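Local coordinates for gamma-resorcylate decarboxylase (PDB 4QRO), which probably catalyses the manganese-dependent, non-oxidative decarboxylation of gamma-resorcylate (2,6-dihydroxybenzoate) to resorcinol, at residues A[101-106]-A[146-150]; A[129-133]-A[166-170]; A[201-207]-A[243-249]; A[279-284]-A[312-318]. One frame throughout, in Å; residues are numbered along the deposited sequence. Where two conformers were deposited one is given.

The four contacts are spread round the amidohydrolase barrel, whose strand C-terminal ends carry the manganese ion and the bound inhibitor 2-nitroresorcinol. Contacts 1 and 2 alternate along the chain and touch: Gln104 NE2 lies 3.1 Å from Gln132 O, a probable hydrogen bond. Contact 2 is near the pocket, the side chain of Asn167 being about 8 Å from the inhibitor and that of Arg166 about 10 Å from the manganese ion. Contact 3 meets contact 1 through Trp148, which packs on the turn at Ser203 and Gly204. Contact 4 lies across the chain's centre from contacts 1 and 2, the contact centres being about 29 Å apart in each case; the side chain of Phe284 is about 13 Å from the metal.

Contact 1: residues A[101-106]-A[146-150]; sequences LPMQDP and QYWPF
In the beta/alpha barrel of this amidohydrolase, the loop between strand 95-97 and helix 106-118 meets the start of helix 148-157 through a Met-aromatic contact between Met103 and Phe150 and a buried tyrosine hydroxyl. The Met103 chain bends at both chi2 (-70°) and chi3 (-61°), which lays its thioether over one face of the Phe150 ring: SD is 4.1 Å from the ring centroid, and the CE methyl, as a CH-pi donor, sits over the same face, offset toward the rim. CE also reaches Tyr147 CD1, so the methyl fills the angle between the two aromatic residues. Leu101 CD1 approaches Phe150 at its edge, 3.8 Å from CZ. On the other ring, Pro106 CG stands over a face of Tyr147, 4.2 Å from the centroid, while the pyrrolidine also packs against the backbone O and the CG of Gln146. Pro106 opens helix 106-118, whose N-cap is Asp105, and Ala109 of that helix touches both Met103 and Phe150. Tyr142 meets Tyr147 edge-to-face. Tyr147 OH donates to Met103 O, which lies at the ring edge in its plane, in a very short bond of 2.5 Å.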
loop_
_atom_site.group_PDB
_atom_site.type_symbol
_atom_site.label_atom_id
_atom_site.label_comp_id
_atom_site.label_asym_id
_atom_site.label_seq_id
_atom_site.Cartn_x
_atom_site.Cartn_y
_atom_site.Cartn_z
ATOM N N LEU A 101 8.519 13.096 -20.734
ATOM C CA LEU A 101 7.611 14.218 -20.982
ATOM C C LEU A 101 7.675 15.334 -19.932
ATOM O O LEU A 101 7.762 15.071 -18.721
ATOM C CB LEU A 101 6.163 13.752 -21.082
ATOM C CG LEU A 101 5.810 12.729 -22.138
ATOM C CD1 LEU A 101 4.374 12.285 -21.892
ATOM C CD2 LEU A 101 6.001 13.297 -23.552
ATOM N N PRO A 102 7.621 16.594 -20.395
ATOM C CA PRO A 102 7.641 17.711 -19.481
ATOM C C PRO A 102 6.233 17.988 -19.005
ATOM O O PRO A 102 5.576 18.892 -19.507
ATOM C CB PRO A 102 8.182 18.858 -20.359
ATOM C CG PRO A 102 7.658 18.544 -21.722
ATOM C CD PRO A 102 7.711 17.042 -21.808
ATOM N N MET A 103 5.776 17.193 -18.036
ATOM C CA MET A 103 4.392 17.246 -17.583
ATOM C C MET A 103 4.083 18.522 -16.793
ATOM O O MET A 103 2.927 18.813 -16.485
ATOM C CB MET A 103 4.071 16.006 -16.763
ATOM C CG MET A 103 4.171 14.719 -17.565
ATOM S SD MET A 103 2.901 14.473 -18.806
ATOM C CE MET A 103 1.405 14.461 -17.809
ATOM N N GLN A 104 5.125 19.287 -16.484
ATOM C CA GLN A 104 4.982 20.648 -15.970
ATOM C C GLN A 104 3.986 21.475 -16.787
ATOM O O GLN A 104 3.215 22.256 -16.251
ATOM C CB GLN A 104 6.354 21.348 -15.970
ATOM C CG GLN A 104 7.299 20.838 -14.871
ATOM C CD GLN A 104 8.056 19.544 -15.200
ATOM O OE1 GLN A 104 7.962 19.009 -16.306
ATOM N NE2 GLN A 104 8.815 19.046 -14.233
ATOM N N ASP A 105 4.010 21.286 -18.095
ATOM C CA ASP A 105 3.180 22.048 -18.991
ATOM C C ASP A 105 2.361 21.071 -19.844
ATOM O O ASP A 105 2.934 20.329 -20.628
ATOM C CB ASP A 105 4.104 22.919 -19.822
ATOM C CG ASP A 105 3.371 23.935 -20.693
ATOM O OD1 ASP A 105 2.408 23.558 -21.379
ATOM O OD2 ASP A 105 3.797 25.109 -20.736
ATOM N N PRO A 106 1.023 21.039 -19.667
ATOM C CA PRO A 106 0.214 20.078 -20.420
ATOM C C PRO A 106 0.372 20.174 -21.945
ATOM O O PRO A 106 0.416 19.149 -22.619
ATOM C CB PRO A 106 -1.210 20.443 -20.015
ATOM C CG PRO A 106 -1.067 20.920 -18.621
ATOM C CD PRO A 106 0.215 21.705 -18.623
ATOM N N GLN A 146 -6.259 20.662 -15.726
ATOM C CA GLN A 146 -5.417 21.146 -16.820
ATOM C C GLN A 146 -4.815 19.987 -17.656
ATOM O O GLN A 146 -4.444 20.198 -18.813
ATOM C CB GLN A 146 -4.365 22.178 -16.326
ATOM C CG GLN A 146 -3.215 21.648 -15.441
ATOM C CD GLN A 146 -3.498 21.680 -13.953
ATOM O OE1 GLN A 146 -4.649 21.594 -13.522
ATOM N NE2 GLN A 146 -2.441 21.775 -13.155
ATOM N N TYR A 147 -4.750 18.767 -17.093
ATOM C CA TYR A 147 -4.222 17.592 -17.817
ATOM C C TYR A 147 -5.212 16.926 -18.769
ATOM O O TYR A 147 -4.806 16.115 -19.599
ATOM C CB TYR A 147 -3.583 16.554 -16.846
ATOM C CG TYR A 147 -2.331 17.133 -16.290
ATOM C CD1 TYR A 147 -1.173 17.220 -17.070
ATOM C CD2 TYR A 147 -2.327 17.747 -15.040
ATOM C CE1 TYR A 147 -0.033 17.858 -16.584
ATOM C CE2 TYR A 147 -1.191 18.370 -14.548
ATOM C CZ TYR A 147 -0.045 18.425 -15.324
ATOM O OH TYR A 147 1.080 19.068 -14.825
ATOM N N TRP A 148 -6.490 17.281 -18.695
ATOM C CA TRP A 148 -7.508 16.518 -19.430
ATOM C C TRP A 148 -7.316 16.616 -20.961
ATOM O O TRP A 148 -7.478 15.628 -21.660
ATOM C CB TRP A 148 -8.924 16.875 -18.945
ATOM C CG TRP A 148 -9.209 16.203 -17.602
ATOM C CD1 TRP A 148 -8.383 16.177 -16.521
ATOM C CD2 TRP A 148 -10.388 15.472 -17.225
ATOM N NE1 TRP A 148 -8.968 15.488 -15.486
ATOM C CE2 TRP A 148 -10.203 15.046 -15.888
ATOM C CE3 TRP A 148 -11.586 15.138 -17.884
ATOM C CZ2 TRP A 148 -11.170 14.304 -15.185
ATOM C CZ3 TRP A 148 -12.557 14.406 -17.187
ATOM C CH2 TRP A 148 -12.329 13.984 -15.850
ATOM N N PRO A 149 -6.914 17.793 -21.475
ATOM C CA PRO A 149 -6.535 17.850 -22.905
ATOM C C PRO A 149 -5.283 17.032 -23.261
ATOM O O PRO A 149 -5.179 16.520 -24.370
ATOM C CB PRO A 149 -6.295 19.353 -23.151
ATOM C CG PRO A 149 -7.070 20.051 -22.075
ATOM C CD PRO A 149 -7.029 19.138 -20.876
ATOM N N PHE A 150 -4.325 16.925 -22.347
ATOM C CA PHE A 150 -3.179 16.053 -22.561
ATOM C C PHE A 150 -3.641 14.591 -22.689
ATOM O O PHE A 150 -3.206 13.880 -23.603
ATOM C CB PHE A 150 -2.114 16.195 -21.442
ATOM C CG PHE A 150 -1.145 15.044 -21.387
ATOM C CD1 PHE A 150 -0.020 15.026 -22.188
ATOM C CD2 PHE A 150 -1.367 13.969 -20.531
ATOM C CE1 PHE A 150 0.874 13.958 -22.156
ATOM C CE2 PHE A 150 -0.492 12.887 -20.511
ATOM C CZ PHE A 150 0.625 12.876 -21.324
#

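Contact 2: residues A[129-133]-A[166-170]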
loop_
_atom_site.group_PDB
_atom_site.type_symbol
_atom_site.label_atom_id
_atom_site.label_comp_id
_atom_site.label_asym_id
_atom_site.label_seq_id
_atom_site.Cartn_x
_atom_site.Cartn_y
_atom_site.Cartn_z
ATOM N N GLY A 129 5.760 9.838 -11.644
ATOM C CA GLY A 129 4.842 10.418 -10.687
ATOM C C GLY A 129 4.634 11.907 -10.907
ATOM O O GLY A 129 4.756 12.413 -12.033
ATOM N N PHE A 130 4.336 12.619 -9.820
ATOM C CA PHE A 130 4.023 14.042 -9.900
ATOM C C PHE A 130 5.172 14.887 -10.420
ATOM O O PHE A 130 6.356 14.513 -10.327
ATOM C CB PHE A 130 3.611 14.581 -8.521
ATOM C CG PHE A 130 4.703 14.507 -7.485
ATOM C CD1 PHE A 130 5.650 15.516 -7.376
ATOM C CD2 PHE A 130 4.763 13.443 -6.593
ATOM C CE1 PHE A 130 6.663 15.443 -6.431
ATOM C CE2 PHE A 130 5.768 13.367 -5.646
ATOM C CZ PHE A 130 6.722 14.363 -5.560
ATOM N N SER A 131 4.818 16.071 -10.913
ATOM C CA SER A 131 5.811 17.041 -11.361
ATOM C C SER A 131 5.967 18.220 -10.397
ATOM O O SER A 131 5.016 18.647 -9.713
ATOM C CB SER A 131 5.435 17.571 -12.742
ATOM O OG SER A 131 5.505 16.552 -13.687
ATOM N N GLN A 132 7.183 18.729 -10.368
ATOM C CA GLN A 132 7.518 19.969 -9.693
ATOM C C GLN A 132 7.539 21.050 -10.768
ATOM O O GLN A 132 8.158 20.863 -11.806
ATOM C CB GLN A 132 8.884 19.854 -9.024
ATOM C CG GLN A 132 8.926 18.897 -7.829
ATOM C CD GLN A 132 10.339 18.644 -7.331
ATOM O OE1 GLN A 132 11.028 17.785 -7.833
ATOM N NE2 GLN A 132 10.776 19.414 -6.339
ATOM N N ASP A 133 6.848 22.157 -10.522
ATOM C CA ASP A 133 6.859 23.314 -11.419
ATOM C C ASP A 133 6.944 24.517 -10.510
ATOM O O ASP A 133 6.142 24.653 -9.569
ATOM C CB ASP A 133 5.588 23.366 -12.287
ATOM C CG ASP A 133 5.608 24.509 -13.341
ATOM O OD1 ASP A 133 6.068 25.665 -13.105
ATOM O OD2 ASP A 133 5.119 24.242 -14.445
ATOM N N ARG A 166 8.142 7.985 -7.947
ATOM C CA ARG A 166 9.183 8.861 -7.427
ATOM C C ARG A 166 8.888 8.946 -5.938
ATOM O O ARG A 166 7.813 8.510 -5.469
ATOM C CB ARG A 166 9.167 10.267 -8.065
ATOM C CG ARG A 166 7.908 11.075 -7.742
ATOM C CD ARG A 166 7.974 12.515 -8.210
ATOM N NE ARG A 166 9.080 13.234 -7.593
ATOM C CZ ARG A 166 9.562 14.395 -8.024
ATOM N NH1 ARG A 166 9.035 14.988 -9.095
ATOM N NH2 ARG A 166 10.593 14.951 -7.385
ATOM N N ASN A 167 9.814 9.529 -5.196
ATOM C CA ASN A 167 9.596 9.786 -3.768
ATOM C C ASN A 167 8.731 11.005 -3.514
ATOM O O ASN A 167 8.752 11.953 -4.292
ATOM C CB ASN A 167 10.940 9.962 -3.027
ATOM C CG ASN A 167 11.494 8.648 -2.493
ATOM O OD1 ASN A 167 10.760 7.817 -1.962
ATOM N ND2 ASN A 167 12.800 8.458 -2.629
ATOM N N PRO A 168 7.970 11.002 -2.399
ATOM C CA PRO A 168 7.252 12.212 -2.048
ATOM C C PRO A 168 8.218 13.351 -1.695
ATOM O O PRO A 168 9.348 13.090 -1.259
ATOM C CB PRO A 168 6.442 11.801 -0.791
ATOM C CG PRO A 168 7.215 10.678 -0.204
ATOM C CD PRO A 168 7.824 9.945 -1.368
ATOM N N LEU A 169 7.781 14.592 -1.879
ATOM C CA LEU A 169 8.549 15.741 -1.398
ATOM C C LEU A 169 8.676 15.618 0.134
ATOM O O LEU A 169 7.774 15.062 0.761
ATOM C CB LEU A 169 7.839 17.037 -1.763
ATOM C CG LEU A 169 7.690 17.333 -3.276
ATOM C CD1 LEU A 169 7.007 18.664 -3.502
ATOM C CD2 LEU A 169 9.037 17.297 -3.982
ATOM N N PRO A 170 9.781 16.124 0.732
ATOM C CA PRO A 170 10.024 15.994 2.188
ATOM C C PRO A 170 8.884 16.493 3.088
ATOM O O PRO A 170 8.580 15.854 4.098
ATOM C CB PRO A 170 11.294 16.820 2.396
ATOM C CG PRO A 170 12.050 16.631 1.114
ATOM C CD PRO A 170 10.992 16.610 0.030
#
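With chi1 at 65° in Arg166 and 63° in Phe130, each CG lies between its own backbone N and carbonyl carbon, and the two side chains cross at about a right angle. A bend at chi3 (-60°) then lays the guanidinium flat on the Phe130 ring, offset toward the CE1-CZ rim, a cation-pi stack with centres 4.1 Å apart and nearly parallel planes, while Arg166 CD covers the ring centre, 3.4 Å from the centroid. Both segments are loops that follow neighbouring parallel strands of the barrel, 125-128 and 161-164, so the arginine ties together two adjacent loops at the C-terminal ends of the strands, the side that carries the active site in this fold. Its NH1 donates to Phe130 O (3.0 Å), close to the guanidinium plane, and also weakly to Gln65 O. NH2 donates to Gln132 OE1 (2.9 Å), approaching from above the amide's carbonyl plane. A leucine in place of Arg166 would probably leave Phe130 O and Gln132 OE1 without these donors and the phenyl face without its flat cover. Leu169 CG packs against Phe130 CE1 at 3.8 Å, and its CD2 lies 3.6 Å from Gln132 NE2.

Contact 3: residues A[201-207]-A[243-249]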
loop_
_atom_site.group_PDB
_atom_site.type_symbol
_atom_site.label_atom_id
_atom_site.label_comp_id
_atom_site.label_asym_id
_atom_site.label_seq_id
_atom_site.Cartn_x
_atom_site.Cartn_y
_atom_site.Cartn_z
ATOM N N MET A 201 -8.201 7.419 -11.261
ATOM C CA MET A 201 -9.433 6.600 -11.328
ATOM C C MET A 201 -10.658 7.306 -10.707
ATOM O O MET A 201 -11.730 7.353 -11.329
ATOM C CB MET A 201 -9.218 5.235 -10.636
ATOM C CG MET A 201 -8.235 4.316 -11.342
ATOM S SD MET A 201 -8.033 2.721 -10.502
ATOM C CE MET A 201 -6.315 2.769 -10.032
ATOM N N GLY A 202 -10.489 7.861 -9.513
ATOM C CA GLY A 202 -11.553 8.647 -8.838
ATOM C C GLY A 202 -12.003 9.921 -9.566
ATOM O O GLY A 202 -13.162 10.354 -9.447
ATOM N N SER A 203 -11.109 10.511 -10.352
ATOM C CA SER A 203 -11.373 11.830 -10.930
ATOM C C SER A 203 -12.412 11.804 -12.009
ATOM O O SER A 203 -12.900 12.860 -12.399
ATOM C CB SER A 203 -10.105 12.435 -11.501
ATOM O OG SER A 203 -9.654 11.645 -12.594
ATOM N N GLY A 204 -12.727 10.617 -12.525
ATOM C CA GLY A 204 -13.624 10.497 -13.673
ATOM C C GLY A 204 -12.909 10.596 -15.007
ATOM O O GLY A 204 -13.540 10.613 -16.076
ATOM N N LEU A 205 -11.587 10.631 -14.976
ATOM C CA LEU A 205 -10.802 10.678 -16.226
ATOM C C LEU A 205 -11.177 9.570 -17.206
ATOM O O LEU A 205 -11.222 9.774 -18.424
ATOM C CB LEU A 205 -9.315 10.554 -15.892
ATOM C CG LEU A 205 -8.363 10.704 -17.059
ATOM C CD1 LEU A 205 -8.431 12.145 -17.572
ATOM C CD2 LEU A 205 -6.944 10.374 -16.606
ATOM N N PHE A 206 -11.425 8.382 -16.679
ATOM C CA PHE A 206 -11.670 7.221 -17.531
ATOM C C PHE A 206 -13.122 7.082 -17.985
ATOM O O PHE A 206 -13.407 6.237 -18.836
ATOM C CB PHE A 206 -11.152 5.937 -16.861
ATOM C CG PHE A 206 -9.702 6.014 -16.486
ATOM C CD1 PHE A 206 -8.713 6.026 -17.463
ATOM C CD2 PHE A 206 -9.316 6.104 -15.157
ATOM C CE1 PHE A 206 -7.379 6.147 -17.116
ATOM C CE2 PHE A 206 -7.984 6.212 -14.806
ATOM C CZ PHE A 206 -7.011 6.227 -15.781
ATOM N N ASP A 207 -14.021 7.892 -17.417
ATOM C CA ASP A 207 -15.384 8.069 -17.961
ATOM C C ASP A 207 -15.293 8.892 -19.251
ATOM O O ASP A 207 -15.946 8.601 -20.252
ATOM C CB ASP A 207 -16.268 8.814 -16.966
ATOM C CG ASP A 207 -16.556 8.010 -15.715
ATOM O OD1 ASP A 207 -16.568 6.767 -15.799
ATOM O OD2 ASP A 207 -16.797 8.634 -14.662
ATOM N N TYR A 243 -16.647 10.771 -5.084
ATOM C CA TYR A 243 -15.672 11.155 -6.084
ATOM C C TYR A 243 -16.446 11.374 -7.370
ATOM O O TYR A 243 -17.581 10.888 -7.487
ATOM C CB TYR A 243 -14.540 10.124 -6.216
ATOM C CG TYR A 243 -14.954 8.682 -6.403
ATOM C CD1 TYR A 243 -15.612 8.279 -7.556
ATOM C CD2 TYR A 243 -14.669 7.708 -5.444
ATOM C CE1 TYR A 243 -15.979 6.965 -7.755
ATOM C CE2 TYR A 243 -15.025 6.368 -5.655
ATOM C CZ TYR A 243 -15.689 6.009 -6.813
ATOM O OH TYR A 243 -16.076 4.691 -7.070
ATOM N N PRO A 244 -15.861 12.123 -8.320
ATOM C CA PRO A 244 -16.572 12.486 -9.545
ATOM C C PRO A 244 -16.796 11.331 -10.509
ATOM O O PRO A 244 -17.749 11.360 -11.299
ATOM C CB PRO A 244 -15.673 13.536 -10.209
ATOM C CG PRO A 244 -14.631 13.888 -9.231
ATOM C CD PRO A 244 -14.639 12.923 -8.107
ATOM N N ALA A 245 -15.938 10.312 -10.469
ATOM C CA ALA A 245 -16.153 9.154 -11.328
ATOM C C ALA A 245 -17.516 8.543 -11.097
ATOM O O ALA A 245 -18.020 8.523 -9.961
ATOM C CB ALA A 245 -15.093 8.106 -11.129
ATOM N N LYS A 246 -18.052 7.978 -12.177
ATOM C CA LYS A 246 -19.376 7.365 -12.199
ATOM C C LYS A 246 -19.450 5.976 -11.593
ATOM O O LYS A 246 -20.479 5.614 -11.065
ATOM C CB LYS A 246 -19.898 7.281 -13.642
ATOM C CG LYS A 246 -20.470 8.579 -14.195
ATOM C CD LYS A 246 -21.077 8.343 -15.575
ATOM C CE LYS A 246 -22.099 9.407 -15.933
ATOM N NZ LYS A 246 -21.490 10.763 -15.958
ATOM N N ARG A 247 -18.367 5.204 -11.669
ATOM C CA ARG A 247 -18.404 3.782 -11.362
ATOM C C ARG A 247 -17.474 3.454 -10.195
ATOM O O ARG A 247 -16.932 4.363 -9.568
ATOM C CB ARG A 247 -18.009 3.000 -12.610
ATOM C CG ARG A 247 -18.982 3.204 -13.765
ATOM C CD ARG A 247 -18.309 2.887 -15.078
ATOM N NE ARG A 247 -18.241 1.450 -15.272
ATOM C CZ ARG A 247 -17.365 0.816 -16.052
ATOM N NH1 ARG A 247 -16.423 1.469 -16.730
ATOM N NH2 ARG A 247 -17.435 -0.501 -16.143
ATOM N N LYS A 248 -17.344 2.158 -9.897
ATOM C CA LYS A 248 -16.455 1.653 -8.830
ATOM C C LYS A 248 -14.999 1.822 -9.246
ATOM O O LYS A 248 -14.677 1.741 -10.437
ATOM C CB LYS A 248 -16.738 0.167 -8.557
ATOM C CG LYS A 248 -18.120 -0.146 -7.998
ATOM C CD LYS A 248 -18.374 -1.648 -8.094
ATOM C CE LYS A 248 -19.680 -2.054 -7.443
ATOM N NZ LYS A 248 -19.469 -2.342 -6.002
ATOM N N ILE A 249 -14.110 2.074 -8.281
ATOM C CA ILE A 249 -12.686 2.179 -8.596
ATOM C C ILE A 249 -12.215 0.886 -9.311
ATOM O O ILE A 249 -11.475 0.946 -10.292
ATOM C CB ILE A 249 -11.845 2.463 -7.323
ATOM C CG1 ILE A 249 -12.213 3.820 -6.691
ATOM C CG2 ILE A 249 -10.351 2.324 -7.603
ATOM C CD1 ILE A 249 -12.122 5.020 -7.631
HETATM O O HOH W 1 -17.292 11.255 -14.628
#
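Asp207 and Lys246 cross obliquely at one end of this contact, while Met201 and Ile249 meet at about a right angle at the other. The carboxylate of Asp207 is aimed at the backbone of the 243-249 loop: OD2 accepts from Lys246 N at 2.9 Å through its syn lone pair. The same oxygen touches Ala245 CA and the CB of Lys246, and it receives a water that also donates, weakly, to Pro244 O. Asp207 OD1 is bound by Tyr252 OH from helix 249-256, which should restrict the rotation of the carboxylate. At the far end, Met201 SD lies 3.7 Å from Ile249 CG2. Ile249 CG1 is anti to its carbonyl carbon (chi1 -63°) and the chain folds back at chi2 (-55°), which turns CD1 against the backbone of Gly202 and over one face of the Tyr243 ring, toward its rim. That ring is steadied by Tyr243 OH, which donates to Arg247 O at 2.7 Å, and it meets Trp181 of the second subunit edge-to-face. Between the two ends, Gly202 O accepts from Ala245 N (3.0 Å) and packs against Tyr243 CB and Pro244 CD, while Ala245 CB fits against the carbonyls of Met201 and Gly202. Ser203 OG, hydrogen-bonded also to Leu200 O, accepts from Leu205 N in an ST turn. Gly204, with positive phi (87°), is the first residue to leave helical angles and sits at the N-cap of helix 205-208; its CA is 3.7 Å from Ala245 CA. On the outer layer of the barrel, the loop before helix 249-256 crosses this helix-to-helix turn.

Contact 4: residues A[279-284]-A[312-318]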
loop_
_atom_site.group_PDB
_atom_site.type_symbol
_atom_site.label_atom_id
_atom_site.label_comp_id
_atom_site.label_asym_id
_atom_site.label_seq_id
_atom_site.Cartn_x
_atom_site.Cartn_y
_atom_site.Cartn_z
ATOM N N ALA A 279 -4.338 -12.478 -15.794
ATOM C CA ALA A 279 -3.029 -12.611 -16.428
ATOM C C ALA A 279 -2.930 -11.865 -17.741
ATOM O O ALA A 279 -1.818 -11.565 -18.195
ATOM C CB ALA A 279 -2.669 -14.075 -16.647
ATOM N N ASP A 280 -4.056 -11.565 -18.365
ATOM C CA ASP A 280 -4.066 -10.766 -19.617
ATOM C C ASP A 280 -3.574 -9.342 -19.422
ATOM O O ASP A 280 -3.228 -8.688 -20.399
ATOM C CB ASP A 280 -5.490 -10.658 -20.205
ATOM C CG ASP A 280 -5.994 -11.966 -20.804
ATOM O OD1 ASP A 280 -5.198 -12.875 -21.015
ATOM O OD2 ASP A 280 -7.206 -12.082 -21.059
ATOM N N ARG A 281 -3.561 -8.858 -18.178
ATOM C CA ARG A 281 -3.155 -7.473 -17.857
ATOM C C ARG A 281 -1.871 -7.397 -17.045
ATOM O O ARG A 281 -1.561 -6.358 -16.457
ATOM C CB ARG A 281 -4.288 -6.735 -17.138
ATOM C CG ARG A 281 -5.483 -6.534 -18.048
ATOM C CD ARG A 281 -6.595 -5.700 -17.453
ATOM N NE ARG A 281 -7.562 -5.383 -18.491
ATOM C CZ ARG A 281 -7.606 -4.228 -19.140
ATOM N NH1 ARG A 281 -6.765 -3.244 -18.825
ATOM N NH2 ARG A 281 -8.523 -4.044 -20.079
ATOM N N ILE A 282 -1.105 -8.486 -17.048
ATOM C CA ILE A 282 0.169 -8.565 -16.359
ATOM C C ILE A 282 1.302 -8.745 -17.383
ATOM O O ILE A 282 1.206 -9.568 -18.278
ATOM C CB ILE A 282 0.147 -9.684 -15.298
ATOM C CG1 ILE A 282 -0.974 -9.363 -14.294
ATOM C CG2 ILE A 282 1.463 -9.717 -14.543
ATOM C CD1 ILE A 282 -1.238 -10.450 -13.275
ATOM N N LEU A 283 2.339 -7.914 -17.246
ATOM C CA LEU A 283 3.450 -7.879 -18.156
ATOM C C LEU A 283 4.769 -8.150 -17.429
ATOM O O LEU A 283 5.016 -7.586 -16.374
ATOM C CB LEU A 283 3.529 -6.494 -18.808
ATOM C CG LEU A 283 2.213 -5.861 -19.308
ATOM C CD1 LEU A 283 2.421 -4.480 -19.923
ATOM C CD2 LEU A 283 1.570 -6.746 -20.324
ATOM N N PHE A 284 5.625 -8.973 -18.037
ATOM C CA PHE A 284 6.981 -9.160 -17.548
ATOM C C PHE A 284 7.744 -7.842 -17.630
ATOM O O PHE A 284 7.559 -7.072 -18.558
ATOM C CB PHE A 284 7.700 -10.273 -18.326
ATOM C CG PHE A 284 9.147 -10.476 -17.913
ATOM C CD1 PHE A 284 9.478 -11.076 -16.711
ATOM C CD2 PHE A 284 10.176 -10.031 -18.722
ATOM C CE1 PHE A 284 10.803 -11.273 -16.361
ATOM C CE2 PHE A 284 11.487 -10.206 -18.374
ATOM C CZ PHE A 284 11.811 -10.814 -17.180
ATOM N N LYS A 312 1.902 -15.345 -22.240
ATOM C CA LYS A 312 1.194 -14.092 -22.317
ATOM C C LYS A 312 1.920 -13.012 -21.522
ATOM O O LYS A 312 2.213 -11.932 -22.030
ATOM C CB LYS A 312 -0.238 -14.221 -21.803
ATOM C CG LYS A 312 -1.148 -14.917 -22.782
ATOM C CD LYS A 312 -2.273 -15.659 -22.088
ATOM C CE LYS A 312 -3.290 -14.700 -21.559
ATOM N NZ LYS A 312 -4.236 -15.404 -20.650
ATOM N N ILE A 313 2.231 -13.312 -20.270
ATOM C CA ILE A 313 2.915 -12.341 -19.421
ATOM C C ILE A 313 4.345 -12.076 -19.912
ATOM O O ILE A 313 4.810 -10.955 -19.824
ATOM C CB ILE A 313 2.934 -12.798 -17.936
ATOM C CG1 ILE A 313 1.491 -12.868 -17.424
ATOM C CG2 ILE A 313 3.754 -11.844 -17.079
ATOM C CD1 ILE A 313 1.346 -13.497 -16.038
ATOM N N GLY A 314 5.005 -13.105 -20.447
ATOM C CA GLY A 314 6.377 -13.019 -20.920
ATOM C C GLY A 314 6.508 -12.128 -22.147
ATOM O O GLY A 314 7.460 -11.327 -22.247
ATOM N N TRP A 315 5.563 -12.252 -23.065
ATOM C CA TRP A 315 5.626 -11.496 -24.328
ATOM C C TRP A 315 4.306 -11.265 -25.057
ATOM O O TRP A 315 4.143 -10.253 -25.712
ATOM C CB TRP A 315 6.619 -12.152 -25.293
ATOM C CG TRP A 315 6.356 -13.595 -25.619
ATOM C CD1 TRP A 315 6.916 -14.695 -25.007
ATOM C CD2 TRP A 315 5.504 -14.109 -26.657
ATOM N NE1 TRP A 315 6.441 -15.847 -25.586
ATOM C CE2 TRP A 315 5.566 -15.521 -26.587
ATOM C CE3 TRP A 315 4.676 -13.516 -27.621
ATOM C CZ2 TRP A 315 4.842 -16.354 -27.466
ATOM C CZ3 TRP A 315 3.945 -14.347 -28.490
ATOM C CH2 TRP A 315 4.035 -15.746 -28.399
ATOM N N GLY A 316 3.375 -12.212 -25.007
ATOM C CA GLY A 316 2.114 -12.035 -25.740
ATOM C C GLY A 316 1.343 -10.767 -25.420
ATOM O O GLY A 316 0.893 -10.076 -26.341
ATOM N N ASN A 317 1.173 -10.450 -24.124
ATOM C CA ASN A 317 0.392 -9.268 -23.731
ATOM C C ASN A 317 1.040 -7.977 -24.254
ATOM O O ASN A 317 0.345 -7.109 -24.782
ATOM C CB ASN A 317 0.198 -9.172 -22.199
ATOM C CG ASN A 317 -0.598 -10.352 -21.618
ATOM O OD1 ASN A 317 -1.337 -11.048 -22.317
ATOM N ND2 ASN A 317 -0.420 -10.600 -20.333
ATOM N N ALA A 318 2.354 -7.876 -24.080
ATOM C CA ALA A 318 3.115 -6.704 -24.472
ATOM C C ALA A 318 3.142 -6.561 -26.003
ATOM O O ALA A 318 2.996 -5.468 -26.523
ATOM C CB ALA A 318 4.529 -6.784 -23.927
#
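Asn317 of helix 307-321 donates two of the three hydrogen bonds that cross to 279-284: ND2 gives one to Ala279 O at 2.7 Å, in that carbonyl's plane, and one to Ile282 O at 2.8 Å, in the plane of its own amide. Both N-H groups are therefore used, and the amide is held against rotation. Chi1 of -63° puts the amide beside the backbone N. Replacing the asparagine by alanine is likely to strand the carbonyls of Ala279 and Ile282 without their common donor and loosen the hold of the 279-282 bend on the helix. The third bond runs between backbones, from Phe284 N to Ile313 O (2.8 Å).

Apolar contacts centre on Ile313. Its side chain lies alongside that of Ile282, pointing the same way, with the two CG2 methyls 4.0 Å apart, while CD1 reaches Ala279 CB. Leu283 CD2 packs on Asn317 CB at 3.4 Å.

As for charges, Lys312 NZ forms a salt bridge with Asp309 of its own helix; a second, to Asp280, is doubtful, because the position of Asp280 OD1 is less certain in the model.

The backbone of Gly314 hydrogen-bonds to that of Ile5 in strand 4-11. The helix thus packs where the last strand of the barrel, 282-283, comes beside the first, as in the closure of a beta/alpha barrel.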